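Local structure of aminotransferase, class IV (Brucella abortus, 4TVI) at residues 266-271 with 287-292; 163-168 with 201-206; 270-275 with 297-302; 226-231 with 253-258. The protein probably transfers the amino group between the branched-chain amino acids leucine, isoleucine or valine and 2-oxoglutarate, using pyridoxal 5'-phosphate as cofactor. All blocks are in the same frame, centred on the assembly; numbering follows the deposited sequence.

Contact 1: residues 266-271 with 287-292; sequences DFREAD and GFDERK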
# COMPACT_ATOMS: atom_id res chain seq x y z
N ASP A 266 28.69 -8.09 6.86
CA ASP A 266 29.48 -7.55 5.76
C ASP A 266 29.58 -6.03 5.83
O ASP A 266 30.63 -5.45 5.57
CB ASP A 266 28.90 -7.96 4.41
CG ASP A 266 29.07 -9.44 4.13
OD1 ASP A 266 30.24 -9.88 4.01
OD2 ASP A 266 28.06 -10.17 4.07
N PHE A 267 28.48 -5.38 6.20
CA PHE A 267 28.45 -3.93 6.28
C PHE A 267 29.13 -3.44 7.56
O PHE A 267 29.60 -2.31 7.63
CB PHE A 267 27.02 -3.42 6.16
CG PHE A 267 26.48 -3.50 4.76
CD1 PHE A 267 25.94 -4.69 4.28
CD2 PHE A 267 26.52 -2.41 3.92
CE1 PHE A 267 25.46 -4.78 2.99
CE2 PHE A 267 26.04 -2.48 2.63
CZ PHE A 267 25.50 -3.67 2.16
N ARG A 268 29.19 -4.30 8.57
CA ARG A 268 29.94 -3.99 9.78
C ARG A 268 31.42 -3.84 9.43
O ARG A 268 32.14 -3.08 10.08
CB ARG A 268 29.73 -5.06 10.85
CG ARG A 268 28.29 -5.23 11.33
CD ARG A 268 27.81 -4.04 12.14
NE ARG A 268 26.49 -4.29 12.73
CZ ARG A 268 25.66 -3.34 13.15
NH1 ARG A 268 25.99 -2.06 13.05
NH2 ARG A 268 24.48 -3.67 13.67
N GLU A 269 31.88 -4.56 8.41
CA GLU A 269 33.30 -4.56 8.05
C GLU A 269 33.63 -3.60 6.92
O GLU A 269 34.78 -3.54 6.49
CB GLU A 269 33.76 -5.94 7.59
CG GLU A 269 33.14 -7.12 8.28
CD GLU A 269 33.24 -8.39 7.46
OE1 GLU A 269 33.92 -8.39 6.41
OE2 GLU A 269 32.64 -9.41 7.86
N ALA A 270 32.64 -2.87 6.42
CA ALA A 270 32.87 -2.02 5.25
C ALA A 270 33.85 -0.88 5.52
O ALA A 270 33.84 -0.28 6.60
CB ALA A 270 31.55 -1.46 4.76
N ASP A 271 34.70 -0.61 4.54
CA ASP A 271 35.56 0.57 4.57
C ASP A 271 34.70 1.79 4.25
O ASP A 271 34.86 2.85 4.86
CB ASP A 271 36.71 0.45 3.56
CG ASP A 271 37.62 -0.73 3.86
OD1 ASP A 271 37.77 -1.08 5.04
OD2 ASP A 271 38.20 -1.29 2.90
N GLY A 287 27.80 6.63 8.83
CA GLY A 287 27.67 6.03 10.14
C GLY A 287 26.80 4.79 10.13
O GLY A 287 25.74 4.77 9.50
N PHE A 288 27.27 3.75 10.80
CA PHE A 288 26.48 2.54 11.00
C PHE A 288 26.52 2.20 12.48
O PHE A 288 27.51 1.66 12.97
CB PHE A 288 27.01 1.39 10.14
CG PHE A 288 26.13 0.17 10.14
CD1 PHE A 288 24.86 0.19 10.71
CD2 PHE A 288 26.57 -1.02 9.57
CE1 PHE A 288 24.05 -0.93 10.71
CE2 PHE A 288 25.77 -2.15 9.57
CZ PHE A 288 24.51 -2.10 10.14
N ASP A 289 25.45 2.55 13.19
CA ASP A 289 25.38 2.43 14.64
C ASP A 289 26.60 3.09 15.30
O ASP A 289 26.81 4.29 15.16
CB ASP A 289 25.24 0.96 15.05
CG ASP A 289 23.85 0.40 14.74
OD1 ASP A 289 22.86 0.90 15.31
OD2 ASP A 289 23.75 -0.53 13.91
N GLU A 290 27.40 2.30 16.01
CA GLU A 290 28.51 2.86 16.78
C GLU A 290 29.76 3.16 15.95
O GLU A 290 30.72 3.76 16.46
CB GLU A 290 28.87 1.92 17.93
CG GLU A 290 27.97 2.07 19.15
CD GLU A 290 28.30 1.09 20.25
OE1 GLU A 290 29.45 0.59 20.28
OE2 GLU A 290 27.42 0.82 21.09
N ARG A 291 29.77 2.73 14.70
CA ARG A 291 30.94 2.94 13.86
C ARG A 291 30.71 4.10 12.89
O ARG A 291 29.89 4.01 11.98
CB ARG A 291 31.30 1.66 13.10
CG ARG A 291 32.55 1.80 12.24
CD ARG A 291 32.89 0.52 11.49
NE ARG A 291 34.15 0.66 10.77
CZ ARG A 291 34.43 0.08 9.61
NH1 ARG A 291 33.54 -0.71 9.03
NH2 ARG A 291 35.61 0.27 9.04
N LYS A 292 31.45 5.18 13.10
CA LYS A 292 31.41 6.31 12.18
C LYS A 292 32.21 5.96 10.94
O LYS A 292 33.21 5.25 11.02
CB LYS A 292 31.96 7.58 12.85
O HOH W 1 28.58 -0.86 12.82
O HOH W 2 22.04 -2.26 14.97

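Contact 2: residues 163-168 with 201-206; sequences TTTSFR and HNALVT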
# COMPACT_ATOMS: atom_id res chain seq x y z
N THR A 163 21.09 2.38 10.93
CA THR A 163 21.01 1.41 12.01
C THR A 163 20.21 0.24 11.47
O THR A 163 19.77 0.27 10.32
CB THR A 163 20.35 1.99 13.28
OG1 THR A 163 20.32 1.00 14.32
CG2 THR A 163 18.94 2.45 12.98
N THR A 164 20.02 -0.78 12.29
CA THR A 164 19.19 -1.91 11.89
C THR A 164 17.74 -1.60 12.17
O THR A 164 17.43 -0.65 12.89
CB THR A 164 19.60 -3.19 12.61
OG1 THR A 164 19.61 -2.95 14.02
CG2 THR A 164 20.99 -3.63 12.17
N THR A 165 16.84 -2.40 11.61
CA THR A 165 15.42 -2.26 11.87
C THR A 165 14.81 -3.61 12.21
O THR A 165 15.29 -4.66 11.76
CB THR A 165 14.68 -1.64 10.67
OG1 THR A 165 13.27 -1.64 10.93
CG2 THR A 165 14.96 -2.43 9.39
N SER A 166 13.76 -3.58 13.02
CA SER A 166 13.09 -4.80 13.44
C SER A 166 12.22 -5.36 12.33
O SER A 166 11.75 -6.48 12.39
CB SER A 166 12.25 -4.53 14.69
OG SER A 166 11.17 -3.66 14.37
N PHE A 167 11.96 -4.54 11.31
CA PHE A 167 11.12 -4.97 10.21
C PHE A 167 11.94 -5.48 9.04
O PHE A 167 13.12 -5.14 8.91
CB PHE A 167 10.21 -3.82 9.78
CG PHE A 167 9.46 -3.20 10.92
CD1 PHE A 167 8.42 -3.87 11.54
CD2 PHE A 167 9.79 -1.93 11.37
CE1 PHE A 167 7.73 -3.30 12.59
CE2 PHE A 167 9.10 -1.35 12.43
CZ PHE A 167 8.07 -2.03 13.04
N ARG A 168 11.33 -6.29 8.19
CA ARG A 168 12.02 -6.84 7.03
C ARG A 168 11.27 -6.52 5.74
O ARG A 168 10.09 -6.14 5.77
CB ARG A 168 12.20 -8.36 7.16
CG ARG A 168 12.77 -8.82 8.48
CD ARG A 168 13.05 -10.33 8.48
NE ARG A 168 13.57 -10.77 9.78
CZ ARG A 168 13.51 -12.02 10.24
NH1 ARG A 168 12.96 -12.98 9.51
NH2 ARG A 168 14.00 -12.30 11.43
N HIS A 201 19.36 8.36 10.68
CA HIS A 201 18.58 8.87 9.56
C HIS A 201 17.79 7.78 8.86
O HIS A 201 16.69 8.01 8.36
CB HIS A 201 19.47 9.55 8.52
CG HIS A 201 20.23 10.72 9.04
ND1 HIS A 201 21.57 10.66 9.36
CD2 HIS A 201 19.85 12.00 9.28
CE1 HIS A 201 21.98 11.84 9.78
NE2 HIS A 201 20.95 12.67 9.74
N ASN A 202 18.38 6.60 8.79
CA ASN A 202 17.89 5.57 7.89
C ASN A 202 18.18 4.19 8.45
O ASN A 202 18.84 4.06 9.49
CB ASN A 202 18.54 5.75 6.51
CG ASN A 202 17.68 5.21 5.38
OD1 ASN A 202 17.04 4.17 5.50
ND2 ASN A 202 17.66 5.94 4.26
N ALA A 203 17.68 3.16 7.78
CA ALA A 203 17.85 1.79 8.25
C ALA A 203 18.48 0.91 7.18
O ALA A 203 18.22 1.10 5.99
CB ALA A 203 16.52 1.22 8.70
N LEU A 204 19.32 -0.02 7.59
CA LEU A 204 19.83 -1.05 6.69
C LEU A 204 18.89 -2.25 6.79
O LEU A 204 18.81 -2.91 7.83
CB LEU A 204 21.27 -1.43 7.04
CG LEU A 204 21.99 -2.33 6.04
CD1 LEU A 204 22.10 -1.67 4.65
CD2 LEU A 204 23.37 -2.78 6.56
N VAL A 205 18.18 -2.53 5.70
CA VAL A 205 17.05 -3.45 5.73
C VAL A 205 17.40 -4.82 5.15
O VAL A 205 18.07 -4.92 4.12
CB VAL A 205 15.86 -2.87 4.94
CG1 VAL A 205 14.60 -3.69 5.21
CG2 VAL A 205 15.63 -1.41 5.33
N THR A 206 16.94 -5.88 5.82
CA THR A 206 17.16 -7.23 5.33
C THR A 206 15.88 -7.82 4.76
O THR A 206 14.78 -7.31 5.01
CB THR A 206 17.67 -8.17 6.44
OG1 THR A 206 16.63 -8.40 7.40
CG2 THR A 206 18.89 -7.57 7.13
O HOH W 3 17.83 -4.50 9.76
O HOH W 4 15.72 -5.80 8.42

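Contact 3: residues 270-275 with 297-302; sequences ADEIFS and LVTKRA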
# COMPACT_ATOMS: atom_id res chain seq x y z
N ALA A 270 32.64 -2.87 6.42
CA ALA A 270 32.87 -2.02 5.25
C ALA A 270 33.85 -0.88 5.52
O ALA A 270 33.84 -0.28 6.60
CB ALA A 270 31.55 -1.46 4.76
N ASP A 271 34.70 -0.61 4.54
CA ASP A 271 35.56 0.57 4.57
C ASP A 271 34.70 1.79 4.25
O ASP A 271 34.86 2.85 4.86
CB ASP A 271 36.71 0.45 3.56
CG ASP A 271 37.62 -0.73 3.86
OD1 ASP A 271 37.77 -1.08 5.04
OD2 ASP A 271 38.20 -1.29 2.90
N GLU A 272 33.81 1.62 3.28
CA GLU A 272 32.86 2.66 2.91
C GLU A 272 31.48 2.07 2.69
O GLU A 272 31.34 0.91 2.29
CB GLU A 272 33.29 3.38 1.62
CG GLU A 272 34.76 3.73 1.49
CD GLU A 272 35.07 4.39 0.16
OE1 GLU A 272 34.14 4.98 -0.43
OE2 GLU A 272 36.23 4.32 -0.29
N ILE A 273 30.46 2.88 2.93
CA ILE A 273 29.09 2.52 2.59
C ILE A 273 28.45 3.71 1.87
O ILE A 273 28.64 4.86 2.27
CB ILE A 273 28.24 2.16 3.84
CG1 ILE A 273 28.94 1.08 4.68
CG2 ILE A 273 26.85 1.69 3.44
CD1 ILE A 273 28.17 0.70 5.95
N PHE A 274 27.72 3.43 0.80
CA PHE A 274 26.96 4.49 0.14
C PHE A 274 25.66 3.97 -0.46
O PHE A 274 25.41 2.77 -0.50
CB PHE A 274 27.82 5.19 -0.93
CG PHE A 274 28.17 4.33 -2.13
CD1 PHE A 274 29.33 3.56 -2.14
CD2 PHE A 274 27.37 4.34 -3.27
CE1 PHE A 274 29.66 2.80 -3.24
CE2 PHE A 274 27.70 3.58 -4.38
CZ PHE A 274 28.86 2.81 -4.36
N SER A 275 24.81 4.90 -0.88
CA SER A 275 23.53 4.53 -1.47
C SER A 275 23.39 5.17 -2.85
O SER A 275 24.06 6.15 -3.16
CB SER A 275 22.37 4.95 -0.57
OG SER A 275 22.23 6.35 -0.53
N LEU A 297 36.79 7.58 -0.65
CA LEU A 297 37.32 7.87 -1.97
C LEU A 297 36.59 7.11 -3.08
O LEU A 297 36.32 7.67 -4.15
CB LEU A 297 38.82 7.52 -2.03
CG LEU A 297 39.80 8.42 -1.28
CD1 LEU A 297 41.24 8.04 -1.62
CD2 LEU A 297 39.56 9.87 -1.62
N VAL A 298 36.28 5.84 -2.84
CA VAL A 298 35.62 5.04 -3.86
C VAL A 298 34.19 5.54 -4.10
O VAL A 298 33.72 5.57 -5.23
CB VAL A 298 35.60 3.54 -3.47
CG1 VAL A 298 34.85 2.73 -4.51
CG2 VAL A 298 37.02 3.02 -3.32
N THR A 299 33.53 5.95 -3.02
CA THR A 299 32.20 6.56 -3.13
C THR A 299 32.27 7.83 -3.96
O THR A 299 31.45 8.04 -4.86
CB THR A 299 31.63 6.92 -1.74
OG1 THR A 299 31.52 5.73 -0.94
CG2 THR A 299 30.25 7.55 -1.89
N LYS A 300 33.26 8.67 -3.67
CA LYS A 300 33.46 9.92 -4.40
C LYS A 300 33.74 9.65 -5.88
O LYS A 300 33.26 10.37 -6.75
CB LYS A 300 34.61 10.71 -3.78
CG LYS A 300 34.30 11.24 -2.38
CD LYS A 300 35.38 12.17 -1.86
CE LYS A 300 35.00 12.73 -0.49
NZ LYS A 300 36.17 13.39 0.16
N ARG A 301 34.50 8.59 -6.15
CA ARG A 301 34.80 8.22 -7.53
C ARG A 301 33.53 7.79 -8.26
O ARG A 301 33.29 8.19 -9.40
CB ARG A 301 35.84 7.11 -7.59
CG ARG A 301 36.32 6.81 -8.99
CD ARG A 301 37.32 5.68 -9.00
NE ARG A 301 37.99 5.56 -10.29
CZ ARG A 301 38.85 4.59 -10.60
NH1 ARG A 301 39.15 3.66 -9.71
NH2 ARG A 301 39.41 4.57 -11.81
N ALA A 302 32.73 6.97 -7.58
CA ALA A 302 31.45 6.52 -8.11
C ALA A 302 30.59 7.72 -8.51
O ALA A 302 30.05 7.77 -9.62
CB ALA A 302 30.72 5.66 -7.09

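Contact 4: residues 226-231 with 253-258; sequences GEVFTP and AGVSVH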
# COMPACT_ATOMS: atom_id res chain seq x y z
N GLY A 226 39.02 -2.06 -1.59
CA GLY A 226 39.07 -1.48 -2.92
C GLY A 226 38.06 -2.08 -3.87
O GLY A 226 37.96 -1.67 -5.03
N GLU A 227 37.31 -3.06 -3.39
CA GLU A 227 36.26 -3.69 -4.18
C GLU A 227 34.89 -3.19 -3.73
O GLU A 227 34.70 -2.87 -2.56
CB GLU A 227 36.32 -5.21 -4.07
CG GLU A 227 37.57 -5.85 -4.65
CD GLU A 227 37.45 -7.36 -4.70
OE1 GLU A 227 37.40 -7.99 -3.62
OE2 GLU A 227 37.40 -7.91 -5.82
N VAL A 228 33.95 -3.13 -4.66
CA VAL A 228 32.59 -2.71 -4.34
C VAL A 228 31.67 -3.93 -4.25
O VAL A 228 31.71 -4.80 -5.12
CB VAL A 228 32.04 -1.72 -5.37
CG1 VAL A 228 30.61 -1.32 -5.05
CG2 VAL A 228 32.94 -0.49 -5.44
N PHE A 229 30.87 -3.98 -3.19
CA PHE A 229 29.89 -5.04 -3.00
C PHE A 229 28.50 -4.43 -2.84
O PHE A 229 28.33 -3.40 -2.19
CB PHE A 229 30.21 -5.90 -1.77
CG PHE A 229 31.53 -6.64 -1.86
CD1 PHE A 229 32.72 -6.00 -1.55
CD2 PHE A 229 31.56 -7.97 -2.24
CE1 PHE A 229 33.93 -6.68 -1.62
CE2 PHE A 229 32.77 -8.66 -2.31
CZ PHE A 229 33.95 -8.01 -2.00
N THR A 230 27.50 -5.07 -3.44
CA THR A 230 26.12 -4.63 -3.35
C THR A 230 25.22 -5.86 -3.40
O THR A 230 25.54 -6.83 -4.08
CB THR A 230 25.77 -3.64 -4.48
OG1 THR A 230 24.49 -3.05 -4.24
CG2 THR A 230 25.77 -4.33 -5.83
N PRO A 231 24.09 -5.82 -2.66
CA PRO A 231 23.17 -6.96 -2.62
C PRO A 231 22.75 -7.43 -4.00
O PRO A 231 22.36 -6.62 -4.84
CB PRO A 231 21.97 -6.42 -1.84
CG PRO A 231 22.56 -5.39 -0.94
CD PRO A 231 23.69 -4.76 -1.72
N ALA A 253 35.34 1.71 -15.31
CA ALA A 253 36.50 2.44 -14.83
C ALA A 253 37.56 1.49 -14.25
O ALA A 253 38.61 1.92 -13.79
CB ALA A 253 36.10 3.47 -13.80
N GLY A 254 37.28 0.18 -14.31
CA GLY A 254 38.22 -0.82 -13.84
C GLY A 254 38.01 -1.25 -12.40
O GLY A 254 38.82 -1.98 -11.83
N VAL A 255 36.91 -0.81 -11.80
CA VAL A 255 36.59 -1.18 -10.43
C VAL A 255 35.81 -2.49 -10.39
O VAL A 255 34.86 -2.66 -11.15
CB VAL A 255 35.77 -0.09 -9.71
CG1 VAL A 255 35.44 -0.51 -8.28
CG2 VAL A 255 36.52 1.23 -9.73
N SER A 256 36.22 -3.42 -9.54
CA SER A 256 35.47 -4.66 -9.36
C SER A 256 34.19 -4.43 -8.55
O SER A 256 34.24 -3.92 -7.43
CB SER A 256 36.33 -5.72 -8.67
OG SER A 256 37.41 -6.10 -9.50
N VAL A 257 33.06 -4.82 -9.12
CA VAL A 257 31.79 -4.71 -8.43
C VAL A 257 31.14 -6.09 -8.32
O VAL A 257 30.90 -6.75 -9.33
CB VAL A 257 30.82 -3.75 -9.16
CG1 VAL A 257 29.55 -3.59 -8.36
CG2 VAL A 257 31.49 -2.40 -9.38
N HIS A 258 30.85 -6.51 -7.10
CA HIS A 258 30.29 -7.84 -6.89
C HIS A 258 28.84 -7.76 -6.43
O HIS A 258 28.54 -7.17 -5.39
CB HIS A 258 31.12 -8.63 -5.88
CG HIS A 258 32.56 -8.79 -6.27
ND1 HIS A 258 32.95 -9.45 -7.42
CD2 HIS A 258 33.70 -8.40 -5.66
CE1 HIS A 258 34.27 -9.45 -7.50
NE2 HIS A 258 34.75 -8.82 -6.45
O HOH W 5 38.23 -2.78 -7.64
O HOH W 6 39.04 -7.07 -7.55

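Contact 1: residues 266-271 with 287-292
The guanidinium of Arg268 lies flat on the ring of Phe288, the two planes only 14° apart, with NH1 over the middle of the ring and CZ 3.8 Å from the ring centroid. This cation-pi stack depends on a kink in the arginine chain: although CB leaves its backbone pointing away from the hairpin, a bend at chi2 (-70°) turns the extended remainder back across the aromatic face. Both terminal nitrogens then converge on one oxygen. Arg268 NH1 reaches Asp289 OD2 at 2.8 Å on the anti lone pair, while NH2 meets the same oxygen from above the carboxylate plane in a longer, more bent bond. The salt bridge and the stack together fix the rotation of the guanidinium. One water joins NH1 to the Phe288 carbonyl and another joins NH2 to Asp289 OD2, whereas Asp289 OD1 is taken by Thr163. Phe288 has CG anti to its backbone N (chi1 -171°), which sends the ring toward the helix end; there Phe267 CB packs 3.8 Å from Phe288 CE2 and the Phe267 carbonyl oxygen lies at the ring edge. Farther along, Arg291 stretches straight out to the turn after the helix, where Arg291 NH1 comes to Ala270 O, though the modelled 2.5 Å is too short to trust; Arg268 O lies 2.9 Å from Arg291 NH1. Leu204 of strand 202-206 packs against both phenylalanines. The hairpin closes through a type II' beta turn from Phe288 to Arg291, so the contact is a beta-hairpin tip clasped to the C-terminal end of helix 264-268.

Contact 2: residues 163-168 with 201-206
Thr165 turns its side chain toward strand 202-206 just where the parallel pairing of the two chains gives way to water. Its CB lies 3.9 Å from Ala203 CB. From there the methyl branch, CG2, sits between the backbone N and the carbonyl carbon and continues along the strand, 4.0 Å from Ala203 CB and 4.2 Å from Val205 CG2. The other branch, OG1, is anti to the backbone N (chi1 175°) and accepts a nearly straight bond from Phe167 N, an ST turn; Glu194 is a second partner of this hydroxyl. Before this point the strands are joined directly: Thr163 N donates to Asn202 O, and Leu204 N reaches Thr163 O at 2.8 Å, with the Ala203 CA-H leaning on the same oxygen. Beyond it, one water accepts from Thr165 N and donates to Leu204 O, and a second links Thr206 N with Phe167 O, so the ladder continues through solvent. Arg168 closes the far end, its CB 3.5 Å from Thr206 O. Its extended side chain leads on to the second subunit, where NH1 makes a long, weak ion pair with Glu173 of that chain. Met191 of helix 185-198 covers Thr165 and Val205. Parallel neighbours separated by this intervening helix, which follows the cofactor-bearing Lys180, make a beta-alpha-beta crossover in the larger, cofactor-binding part of the class IV aminotransferase fold.

Contact 3: residues 270-275 with 297-302
Glu272 drives its carboxylate into the first turn of helix 297-310 and takes up two of the backbone N-H groups there. Thr299 N lies 2.8 Å from Glu272 OE1, and Val298 N is 3.0 Å from Glu272 OE2; each bond uses the syn lone pair of its oxygen, so the carboxylate is gripped as a two-pronged fork. A third bond comes from the Thr299 hydroxyl, OG1 donating to Glu272 OE1 at 2.8 Å, nearly along the C-O direction. Three donors therefore satisfy this buried acid, and the N-terminal end of the helix would be expected to stabilise its negative charge. An extended chain beyond CG (chi2 178°) lets the carboxylate span the gap between strand and helix. Packing is close around Thr299: its hydroxyl turns to Glu272, while its methyl, CG2, rests 3.5 Å from Phe274 CB. Deeper along the helix the fit slackens, with Phe274 CZ still 4.4 Å from Ala302 CB; Phe221 and Val282 of the adjoining strands also touch Phe274. On the solvent side, Leu297 merely brushes the carboxylate with its CB and sends its tip away. Strand 272-277 enters the sheet through a classic beta bulge, Asp271 and Glu272 both facing Val223. The contact is thus a strand glutamate accepting from N-H groups in the first turn of the C-terminal helix, which packs on the mixed sheet with its first turns running within 28° of strand 272-275.

Contact 4: residues 226-231 with 253-258
Glu227 and His258 both hold CG beside the backbone N (chi1 -66° and -58°), and this shared setting brings carboxylate and imidazole together over two parallel strands of a beta-alpha-beta unit, 227-231 and 257-260, with helix 241-252 between them. The imidazole donates from NE2 to Glu227 OE2 along its own ring plane at 2.9 Å, yet meets the carboxylate from well above its plane, the two flat groups standing almost perpendicular at 84°. The bond helps hold the imidazole in one rotation. Phe229 lies alongside the same histidine and points the same way: its CE2 is 3.5 Å from His258 CD2, the rings inclined obliquely. Arg224 makes a cation-pi contact with this phenylalanine. On the other face of the sheet Val228 is the centre of an apolar patch, its CG2 3.8 Å from Val255 CG1 and its CB 4.1 Å from Val257 CG2; Ile247 and Leu250 of the crossover helix cover Val257, and Val298 of the C-terminal helix meets Val228. Between the faces runs a regular parallel ladder: Val228 N binds Ser256 O, His258 N binds Val228 O, and Thr230 N binds His258 O. The helix ends in a Schellman motif at Gly254, from which the chain turns into the second strand. Where the strands diverge at their start, one water accepts from Ser256 N and donates to Gly226 O, 2.8 Å from each.

Along the chain contact 2 closes first, contact 4 follows, and contacts 1 and 3 both start from the stretch around Ala270 and Asp271. All four reach one mixed sheet. Contacts 1 and 2 have centres 13 Å apart and meet where Arg268 packs on Thr164, strands 281-288 and 160-164 being neighbours. Contacts 3 and 4, centres 10 Å apart, are joined by helix 297-310, whose Arg301 packs against Ala253 and Val255. Contacts 2 and 4 lie farthest apart, about 23 Å between centres. Together they tie two crossover units, a hairpin and the C-terminal helix into one domain, with contact 2 also reaching the second subunit.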